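Local structure of cystalysin (Treponema denticola, 1C7N) at residues S16-L21 with L36-M41; F345-H348 with I352-D355; V218-D223 with D228-F233. The protein belongs to the class I and II aminotransferase family and binds pyridoxal-5'-phosphate in a two-chain assembly. All blocks are in the same frame, centred on the assembly; numbering follows the deposited sequence.

How the interactions relate
Interactions 1 and 2 are neighbours, with centres about 13 Å apart. The backbone joins them where Leu36 N lies 2.9 Å from Phe353 O, probably a hydrogen bond, and Asp355 OD1 packs against Ser37 CB at 3.1 Å. Interaction 3 stands on the other side of the chain's centre, its centre about 31 Å from that of interaction 1 and about 38 Å from that of interaction 2. The side chain of Val38, in interaction 1, is about 8 Å from a bound pyridoxal-5'-phosphate, and that of Thr232, in a strand of the large mixed sheet, is about 11 Å from a bound pyridoxal-5'-phosphate.

Interaction 1: S16-L21 with L36-M41; sequences SLKWDL and LSVADM
Lys18 lays its whole side chain across the 36-41 segment and ends on Asp40. Its NZ forms a salt bridge with Asp40 OD2 at 2.7 Å, meeting that oxygen nearly along the C-O axis. A second bond, 2.9 Å long, joins Lys18 NZ to Asp40 O, and the nitrogen sits well above the carbonyl plane, 40° out of it. These two bonds hold the ammonium group on this side, and Glu42 adds a third partner. The stem behind it packs: Lys18 CB rests 3.7 Å from Val38 CB as the two side chains slide past each other in opposite directions. Farther along, Lys18 CG meets Ser37 OG at 3.4 Å, and CD passes 3.3 Å from Val38 O. The chain is extended until a bend at chi3 (63°) turns its end toward Asp40. A lysine suits the place because its methylenes pack on Val38 while its amine meets Asp40.

Behind the lysine stands a helix N-cap. Ser16 OG accepts from Trp19 N at 3.2 Å in a fairly straight bond (167°), a role that suits a short hydroxyl side chain at the start of helix 17-25. In the facing loop, an inverse gamma turn is centred on Ala39, just before Asp40. One water accepts from both Ser16 OG and Lys18 N and donates to Asp40 OD1, 2.7 Å away, while another links Lys18 O with Ser37 OG.

Farther out, Arg11 forms a salt bridge with Asp40 OD2, and Glu42 does the same with Lys18 NZ, giving a cluster of two positive and two negative groups, which would probably favour the ionised forms. Asp40 OD1 also accepts from the backbone N of Tyr64 of the second subunit, which places this contact at the dimer interface.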
loop_
_atom_site.group_PDB
_atom_site.type_symbol
_atom_site.label_atom_id
_atom_site.label_comp_id
_atom_site.label_asym_id
_atom_site.label_seq_id
_atom_site.Cartn_x
_atom_site.Cartn_y
_atom_site.Cartn_z
ATOM N N SER A 16 -12.526 -10.730 6.375
ATOM C CA SER A 16 -12.633 -11.035 4.950
ATOM C C SER A 16 -13.729 -10.159 4.363
ATOM O O SER A 16 -14.883 -10.271 4.762
ATOM C CB SER A 16 -12.996 -12.507 4.740
ATOM O OG SER A 16 -13.345 -12.755 3.390
ATOM N N LEU A 17 -13.377 -9.286 3.423
ATOM C CA LEU A 17 -14.383 -8.418 2.822
ATOM C C LEU A 17 -15.457 -9.245 2.132
ATOM O O LEU A 17 -16.636 -8.879 2.139
ATOM C CB LEU A 17 -13.755 -7.451 1.810
ATOM C CG LEU A 17 -12.868 -6.334 2.364
ATOM C CD1 LEU A 17 -13.543 -5.657 3.554
ATOM C CD2 LEU A 17 -11.561 -6.918 2.791
ATOM N N LYS A 18 -15.045 -10.366 1.548
ATOM C CA LYS A 18 -15.971 -11.247 0.845
ATOM C C LYS A 18 -16.994 -11.869 1.785
ATOM O O LYS A 18 -18.184 -11.898 1.482
ATOM C CB LYS A 18 -15.216 -12.364 0.116
ATOM C CG LYS A 18 -16.147 -13.317 -0.642
ATOM C CD LYS A 18 -15.394 -14.315 -1.505
ATOM C CE LYS A 18 -14.517 -15.236 -0.690
ATOM N NZ LYS A 18 -13.739 -16.154 -1.576
ATOM N N TRP A 19 -16.528 -12.382 2.919
ATOM C CA TRP A 19 -17.432 -12.999 3.883
ATOM C C TRP A 19 -18.276 -11.962 4.627
ATOM O O TRP A 19 -19.454 -12.184 4.875
ATOM C CB TRP A 19 -16.645 -13.861 4.881
ATOM C CG TRP A 19 -16.229 -15.198 4.322
ATOM C CD1 TRP A 19 -15.395 -15.424 3.262
ATOM C CD2 TRP A 19 -16.637 -16.493 4.790
ATOM N NE1 TRP A 19 -15.260 -16.773 3.044
ATOM C CE2 TRP A 19 -16.010 -17.453 3.967
ATOM C CE3 TRP A 19 -17.471 -16.933 5.826
ATOM C CZ2 TRP A 19 -16.190 -18.833 4.146
ATOM C CZ3 TRP A 19 -17.650 -18.306 6.006
ATOM C CH2 TRP A 19 -17.012 -19.239 5.168
ATOM N N ASP A 20 -17.684 -10.829 4.990
ATOM C CA ASP A 20 -18.453 -9.805 5.692
ATOM C C ASP A 20 -19.554 -9.288 4.762
ATOM O O ASP A 20 -20.643 -8.930 5.214
ATOM C CB ASP A 20 -17.550 -8.650 6.139
ATOM C CG ASP A 20 -16.521 -9.079 7.180
ATOM O OD1 ASP A 20 -16.689 -10.159 7.788
ATOM O OD2 ASP A 20 -15.547 -8.326 7.396
ATOM N N LEU A 21 -19.268 -9.264 3.464
ATOM C CA LEU A 21 -20.241 -8.801 2.484
ATOM C C LEU A 21 -21.441 -9.736 2.451
ATOM O O LEU A 21 -22.585 -9.291 2.349
ATOM C CB LEU A 21 -19.610 -8.725 1.087
ATOM C CG LEU A 21 -20.574 -8.383 -0.060
ATOM C CD1 LEU A 21 -21.283 -7.075 0.247
ATOM C CD2 LEU A 21 -19.813 -8.284 -1.382
ATOM N N LEU A 36 -19.270 -17.426 -3.019
ATOM C CA LEU A 36 -18.532 -17.744 -4.246
ATOM C C LEU A 36 -18.527 -16.494 -5.119
ATOM O O LEU A 36 -18.701 -16.561 -6.340
ATOM C CB LEU A 36 -19.213 -18.905 -4.986
ATOM C CG LEU A 36 -19.474 -20.182 -4.170
ATOM C CD1 LEU A 36 -20.288 -21.179 -5.000
ATOM C CD2 LEU A 36 -18.143 -20.799 -3.731
ATOM N N SER A 37 -18.300 -15.356 -4.472
ATOM C CA SER A 37 -18.314 -14.053 -5.124
ATOM C C SER A 37 -16.946 -13.428 -5.430
ATOM O O SER A 37 -16.344 -13.701 -6.467
ATOM C CB SER A 37 -19.119 -13.089 -4.250
ATOM O OG SER A 37 -18.586 -13.091 -2.929
ATOM N N VAL A 38 -16.490 -12.570 -4.518
ATOM C CA VAL A 38 -15.213 -11.861 -4.643
ATOM C C VAL A 38 -14.065 -12.790 -5.012
ATOM O O VAL A 38 -13.940 -13.889 -4.478
ATOM C CB VAL A 38 -14.872 -11.121 -3.333
ATOM C CG1 VAL A 38 -13.490 -10.502 -3.420
ATOM C CG2 VAL A 38 -15.917 -10.042 -3.073
ATOM N N ALA A 39 -13.212 -12.316 -5.914
ATOM C CA ALA A 39 -12.092 -13.099 -6.403
ATOM C C ALA A 39 -10.846 -13.298 -5.536
ATOM O O ALA A 39 -9.785 -12.739 -5.820
ATOM C CB ALA A 39 -11.677 -12.582 -7.775
ATOM N N ASP A 40 -10.997 -14.068 -4.461
ATOM C CA ASP A 40 -9.873 -14.478 -3.622
ATOM C C ASP A 40 -10.259 -15.917 -3.291
ATOM O O ASP A 40 -11.447 -16.248 -3.295
ATOM C CB ASP A 40 -9.620 -13.557 -2.398
ATOM C CG ASP A 40 -10.678 -13.638 -1.309
ATOM O OD1 ASP A 40 -10.547 -12.834 -0.358
ATOM O OD2 ASP A 40 -11.605 -14.465 -1.366
ATOM N N MET A 41 -9.272 -16.778 -3.062
ATOM C CA MET A 41 -9.535 -18.204 -2.844
ATOM C C MET A 41 -9.970 -18.722 -1.481
ATOM O O MET A 41 -9.594 -18.195 -0.442
ATOM C CB MET A 41 -8.317 -19.019 -3.281
ATOM C CG MET A 41 -7.866 -18.761 -4.701
ATOM S SD MET A 41 -6.485 -19.835 -5.154
ATOM C CE MET A 41 -5.906 -19.001 -6.645
HETATM O O HOH W 1 -12.171 -11.329 1.259
HETATM O O HOH W 2 -19.898 -12.266 -0.562
#

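Interaction 2: F345-H348 with I352-D355; sequences FMIH and IFFD
Met346 and Ile352 meet through both backbone and side chain where the chain doubles back after helix 339-350. Ile352 N donates to Met346 O at 2.9 Å with an N-H...O angle of 161°, reaching the oxygen from above its carbonyl plane. Beside this bond the two side chains lie side by side and point the same way, with Met346 SD 3.7 Å from Ile352 CG2. The methionine chain is bent at chi2 (-55°), which carries its sulfur past the isoleucine to the ring of Phe354. The result is a Met-aromatic contact: SD stands 5.1 Å from the centroid of the Phe354 ring, in an oblique approach 72° off the ring normal. Ile352 CG1 covers one face of the same ring, 3.7 Å above its plane and toward the rim. The branched isoleucine thus suits the flat side of a buried phenyl group, while the methionine brings a polarisable sulfur to it obliquely.

The topology is that of a helix giving way to an edge strand: a wider, pi-type turn at 346-348 comes near the end of helix 339-350, and the loop then runs into strand 355-356 of the small antiparallel sheet. Strand 367-371 of that sheet touches Met346 and Phe354 through Glu368.

Along the other flank the packing rests on a smaller patch. Ile347 and Phe353 cross at about a right angle, and the branch methyl CG2 of Ile347 comes 3.6 Å from Phe353 CE2. The Phe353 side chain also touches Met22 and Gln25 of helix 17-25, and Asn26 ND2 donates to Ile347 O. Beyond Ile347 the surface begins: exposed His348 turns a ring face to Ile347 CG2, which sits 3.6 Å above the plane, and a polar imidazole is well placed at that border with solvent.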
loop_
_atom_site.group_PDB
_atom_site.type_symbol
_atom_site.label_atom_id
_atom_site.label_comp_id
_atom_site.label_asym_id
_atom_site.label_seq_id
_atom_site.Cartn_x
_atom_site.Cartn_y
_atom_site.Cartn_z
ATOM N N PHE A 345 -33.112 -13.625 -5.452
ATOM C CA PHE A 345 -33.311 -15.068 -5.388
ATOM C C PHE A 345 -32.056 -15.812 -4.950
ATOM O O PHE A 345 -32.111 -16.670 -4.073
ATOM C CB PHE A 345 -33.751 -15.597 -6.756
ATOM C CG PHE A 345 -33.902 -17.088 -6.812
ATOM C CD1 PHE A 345 -35.007 -17.710 -6.246
ATOM C CD2 PHE A 345 -32.928 -17.875 -7.427
ATOM C CE1 PHE A 345 -35.145 -19.092 -6.288
ATOM C CE2 PHE A 345 -33.056 -19.260 -7.475
ATOM C CZ PHE A 345 -34.167 -19.870 -6.903
ATOM N N MET A 346 -30.929 -15.496 -5.572
ATOM C CA MET A 346 -29.682 -16.172 -5.237
ATOM C C MET A 346 -29.296 -15.979 -3.776
ATOM O O MET A 346 -28.950 -16.939 -3.086
ATOM C CB MET A 346 -28.547 -15.678 -6.138
ATOM C CG MET A 346 -28.742 -15.981 -7.618
ATOM S SD MET A 346 -29.020 -17.731 -7.954
ATOM C CE MET A 346 -29.620 -17.646 -9.637
ATOM N N ILE A 347 -29.368 -14.741 -3.308
ATOM C CA ILE A 347 -29.006 -14.417 -1.932
ATOM C C ILE A 347 -29.943 -14.969 -0.863
ATOM O O ILE A 347 -29.486 -15.515 0.135
ATOM C CB ILE A 347 -28.925 -12.892 -1.724
ATOM C CG1 ILE A 347 -27.769 -12.310 -2.539
ATOM C CG2 ILE A 347 -28.750 -12.572 -0.240
ATOM C CD1 ILE A 347 -27.668 -10.796 -2.446
ATOM N N HIS A 348 -31.249 -14.829 -1.069
ATOM C CA HIS A 348 -32.203 -15.268 -0.061
ATOM C C HIS A 348 -32.870 -16.624 -0.234
ATOM O O HIS A 348 -33.287 -17.227 0.754
ATOM C CB HIS A 348 -33.277 -14.193 0.133
ATOM C CG HIS A 348 -32.733 -12.879 0.605
ATOM N ND1 HIS A 348 -32.326 -11.885 -0.260
ATOM C CD2 HIS A 348 -32.494 -12.410 1.853
ATOM C CE1 HIS A 348 -31.860 -10.862 0.434
ATOM N NE2 HIS A 348 -31.950 -11.155 1.718
ATOM N N ILE A 352 -26.717 -18.575 -2.308
ATOM C CA ILE A 352 -25.533 -18.789 -3.118
ATOM C C ILE A 352 -25.118 -17.367 -3.486
ATOM O O ILE A 352 -25.901 -16.600 -4.060
ATOM C CB ILE A 352 -25.860 -19.661 -4.361
ATOM C CG1 ILE A 352 -24.561 -20.123 -5.023
ATOM C CG2 ILE A 352 -26.735 -18.890 -5.344
ATOM C CD1 ILE A 352 -24.751 -21.285 -5.984
ATOM N N PHE A 353 -23.902 -16.998 -3.112
ATOM C CA PHE A 353 -23.432 -15.646 -3.365
ATOM C C PHE A 353 -22.445 -15.528 -4.506
ATOM O O PHE A 353 -21.249 -15.744 -4.341
ATOM C CB PHE A 353 -22.842 -15.069 -2.078
ATOM C CG PHE A 353 -23.825 -15.027 -0.951
ATOM C CD1 PHE A 353 -24.173 -16.189 -0.274
ATOM C CD2 PHE A 353 -24.453 -13.834 -0.606
ATOM C CE1 PHE A 353 -25.141 -16.168 0.730
ATOM C CE2 PHE A 353 -25.416 -13.801 0.388
ATOM C CZ PHE A 353 -25.764 -14.966 1.060
ATOM N N PHE A 354 -22.977 -15.197 -5.675
ATOM C CA PHE A 354 -22.172 -15.032 -6.876
ATOM C C PHE A 354 -21.796 -13.567 -6.964
ATOM O O PHE A 354 -22.102 -12.768 -6.080
ATOM C CB PHE A 354 -22.988 -15.345 -8.139
ATOM C CG PHE A 354 -23.473 -16.770 -8.248
ATOM C CD1 PHE A 354 -22.591 -17.838 -8.140
ATOM C CD2 PHE A 354 -24.808 -17.030 -8.564
ATOM C CE1 PHE A 354 -23.024 -19.148 -8.353
ATOM C CE2 PHE A 354 -25.252 -18.338 -8.782
ATOM C CZ PHE A 354 -24.359 -19.398 -8.677
ATOM N N ASP A 355 -21.099 -13.224 -8.034
ATOM C CA ASP A 355 -20.804 -11.836 -8.294
ATOM C C ASP A 355 -21.828 -11.654 -9.407
ATOM O O ASP A 355 -21.635 -12.133 -10.527
ATOM C CB ASP A 355 -19.370 -11.654 -8.778
ATOM C CG ASP A 355 -18.531 -10.866 -7.785
ATOM O OD1 ASP A 355 -18.712 -11.081 -6.566
ATOM O OD2 ASP A 355 -17.695 -10.039 -8.210
#

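Interaction 3: V218-D223 with D228-F233; sequences VFQSID and DKTITF
Gln220, in the 3-10 segment 219-221, brings its CA to 6.6 Å from the CA of Thr230 as the chain returns along strand 230-234, close enough for side chains to span the gap. The amide of Gln220 does so: Thr232 OG1 donates to Gln220 OE1 at 2.6 Å, with the donor tilted 24° from the carbonyl plane. With chi1 at 70° the glutamine's CG sits between its backbone N and carbonyl carbon, and the chain reaches the strand extended beyond CG. On the way, Gln220 CB touches Thr230 CG2 at 3.9 Å. Threonine fits both strand positions, offering a methyl for packing at Thr230 and a hydroxyl at Thr232. That hydroxyl also accepts from a water, 2.6 Å from OG1, which in turn takes the N-H of Gln220. The hydroxyl of Thr230 turns instead to Leu226 O. Ser221 N and OG both donate to Val218 O, which ties the turn together.

Strand 230-234 runs between parallel strand 199-203 and antiparallel strand 248-251 in the large mixed sheet of this aminotransferase fold, with helix 98-109 packed on Ile231 and Phe233 and helix 183-195 against Phe219.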
loop_
_atom_site.group_PDB
_atom_site.type_symbol
_atom_site.label_atom_id
_atom_site.label_comp_id
_atom_site.label_asym_id
_atom_site.label_seq_id
_atom_site.Cartn_x
_atom_site.Cartn_y
_atom_site.Cartn_z
ATOM N N VAL A 218 1.383 -12.771 -23.752
ATOM C CA VAL A 218 1.559 -11.441 -23.179
ATOM C C VAL A 218 1.462 -10.490 -24.365
ATOM O O VAL A 218 2.267 -10.551 -25.300
ATOM C CB VAL A 218 2.937 -11.295 -22.496
ATOM C CG1 VAL A 218 3.168 -9.853 -22.098
ATOM C CG2 VAL A 218 3.002 -12.193 -21.270
ATOM N N PHE A 219 0.461 -9.620 -24.327
ATOM C CA PHE A 219 0.212 -8.683 -25.414
ATOM C C PHE A 219 1.430 -7.928 -25.948
ATOM O O PHE A 219 1.698 -7.963 -27.151
ATOM C CB PHE A 219 -0.873 -7.691 -24.993
ATOM C CG PHE A 219 -1.747 -7.224 -26.128
ATOM C CD1 PHE A 219 -2.963 -6.604 -25.864
ATOM C CD2 PHE A 219 -1.361 -7.406 -27.455
ATOM C CE1 PHE A 219 -3.787 -6.171 -26.904
ATOM C CE2 PHE A 219 -2.176 -6.976 -28.505
ATOM C CZ PHE A 219 -3.391 -6.359 -28.229
ATOM N N GLN A 220 2.173 -7.256 -25.072
ATOM C CA GLN A 220 3.331 -6.487 -25.523
ATOM C C GLN A 220 4.530 -7.324 -25.957
ATOM O O GLN A 220 5.553 -6.779 -26.372
ATOM C CB GLN A 220 3.770 -5.498 -24.439
ATOM C CG GLN A 220 4.394 -6.133 -23.209
ATOM C CD GLN A 220 5.013 -5.094 -22.294
ATOM O OE1 GLN A 220 4.310 -4.383 -21.570
ATOM N NE2 GLN A 220 6.336 -4.982 -22.339
ATOM N N SER A 221 4.409 -8.644 -25.878
ATOM C CA SER A 221 5.508 -9.523 -26.274
ATOM C C SER A 221 5.484 -9.851 -27.766
ATOM O O SER A 221 6.428 -10.441 -28.288
ATOM C CB SER A 221 5.445 -10.832 -25.484
ATOM O OG SER A 221 4.415 -11.670 -25.983
ATOM N N ILE A 222 4.409 -9.473 -28.453
ATOM C CA ILE A 222 4.288 -9.776 -29.875
ATOM C C ILE A 222 4.827 -8.695 -30.814
ATOM O O ILE A 222 4.886 -8.901 -32.022
ATOM C CB ILE A 222 2.816 -10.057 -30.261
ATOM C CG1 ILE A 222 1.992 -8.777 -30.153
ATOM C CG2 ILE A 222 2.235 -11.138 -29.353
ATOM C CD1 ILE A 222 0.588 -8.897 -30.710
ATOM N N ASP A 223 5.218 -7.550 -30.263
ATOM C CA ASP A 223 5.729 -6.450 -31.080
ATOM C C ASP A 223 6.432 -5.425 -30.197
ATOM O O ASP A 223 5.861 -4.951 -29.218
ATOM C CB ASP A 223 4.568 -5.792 -31.837
ATOM C CG ASP A 223 5.033 -4.750 -32.837
ATOM O OD1 ASP A 223 5.452 -3.652 -32.414
ATOM O OD2 ASP A 223 4.976 -5.032 -34.053
ATOM N N ASP A 228 6.522 -0.378 -26.879
ATOM C CA ASP A 228 7.017 0.983 -26.674
ATOM C C ASP A 228 5.952 1.913 -26.088
ATOM O O ASP A 228 6.279 2.929 -25.482
ATOM C CB ASP A 228 7.524 1.567 -27.998
ATOM C CG ASP A 228 8.896 1.041 -28.388
ATOM O OD1 ASP A 228 9.287 1.234 -29.561
ATOM O OD2 ASP A 228 9.587 0.450 -27.530
ATOM N N LYS A 229 4.680 1.576 -26.276
ATOM C CA LYS A 229 3.618 2.406 -25.725
ATOM C C LYS A 229 2.588 1.600 -24.934
ATOM O O LYS A 229 1.410 1.947 -24.885
ATOM C CB LYS A 229 2.925 3.209 -26.832
ATOM C CG LYS A 229 2.196 2.398 -27.888
ATOM C CD LYS A 229 1.447 3.348 -28.813
ATOM C CE LYS A 229 0.587 2.618 -29.826
ATOM N NZ LYS A 229 -0.268 3.590 -30.582
ATOM N N THR A 230 3.053 0.529 -24.303
ATOM C CA THR A 230 2.184 -0.331 -23.504
ATOM C C THR A 230 2.574 -0.347 -22.025
ATOM O O THR A 230 3.751 -0.255 -21.675
ATOM C CB THR A 230 2.226 -1.801 -24.006
ATOM O OG1 THR A 230 1.765 -1.866 -25.362
ATOM C CG2 THR A 230 1.346 -2.701 -23.124
ATOM N N ILE A 231 1.564 -0.454 -21.170
ATOM C CA ILE A 231 1.755 -0.563 -19.730
ATOM C C ILE A 231 1.064 -1.882 -19.413
ATOM O O ILE A 231 -0.134 -2.019 -19.645
ATOM C CB ILE A 231 1.039 0.555 -18.939
ATOM C CG1 ILE A 231 1.748 1.896 -19.140
ATOM C CG2 ILE A 231 1.005 0.189 -17.464
ATOM C CD1 ILE A 231 1.030 3.072 -18.485
ATOM N N THR A 232 1.819 -2.855 -18.918
ATOM C CA THR A 232 1.246 -4.156 -18.600
ATOM C C THR A 232 1.192 -4.375 -17.095
ATOM O O THR A 232 2.219 -4.308 -16.412
ATOM C CB THR A 232 2.057 -5.299 -19.250
ATOM O OG1 THR A 232 2.019 -5.163 -20.679
ATOM C CG2 THR A 232 1.475 -6.646 -18.865
ATOM N N PHE A 233 -0.012 -4.626 -16.585
ATOM C CA PHE A 233 -0.212 -4.850 -15.157
ATOM C C PHE A 233 -0.170 -6.334 -14.811
ATOM O O PHE A 233 -0.932 -7.130 -15.359
ATOM C CB PHE A 233 -1.565 -4.283 -14.701
ATOM C CG PHE A 233 -1.838 -2.883 -15.179
ATOM C CD1 PHE A 233 -2.348 -2.659 -16.453
ATOM C CD2 PHE A 233 -1.591 -1.786 -14.356
ATOM C CE1 PHE A 233 -2.609 -1.364 -16.903
ATOM C CE2 PHE A 233 -1.848 -0.486 -14.799
ATOM C CZ PHE A 233 -2.358 -0.277 -16.076
HETATM O O HOH W 3 0.935 -6.840 -22.410
HETATM O O HOH W 4 5.769 -2.036 -21.552
#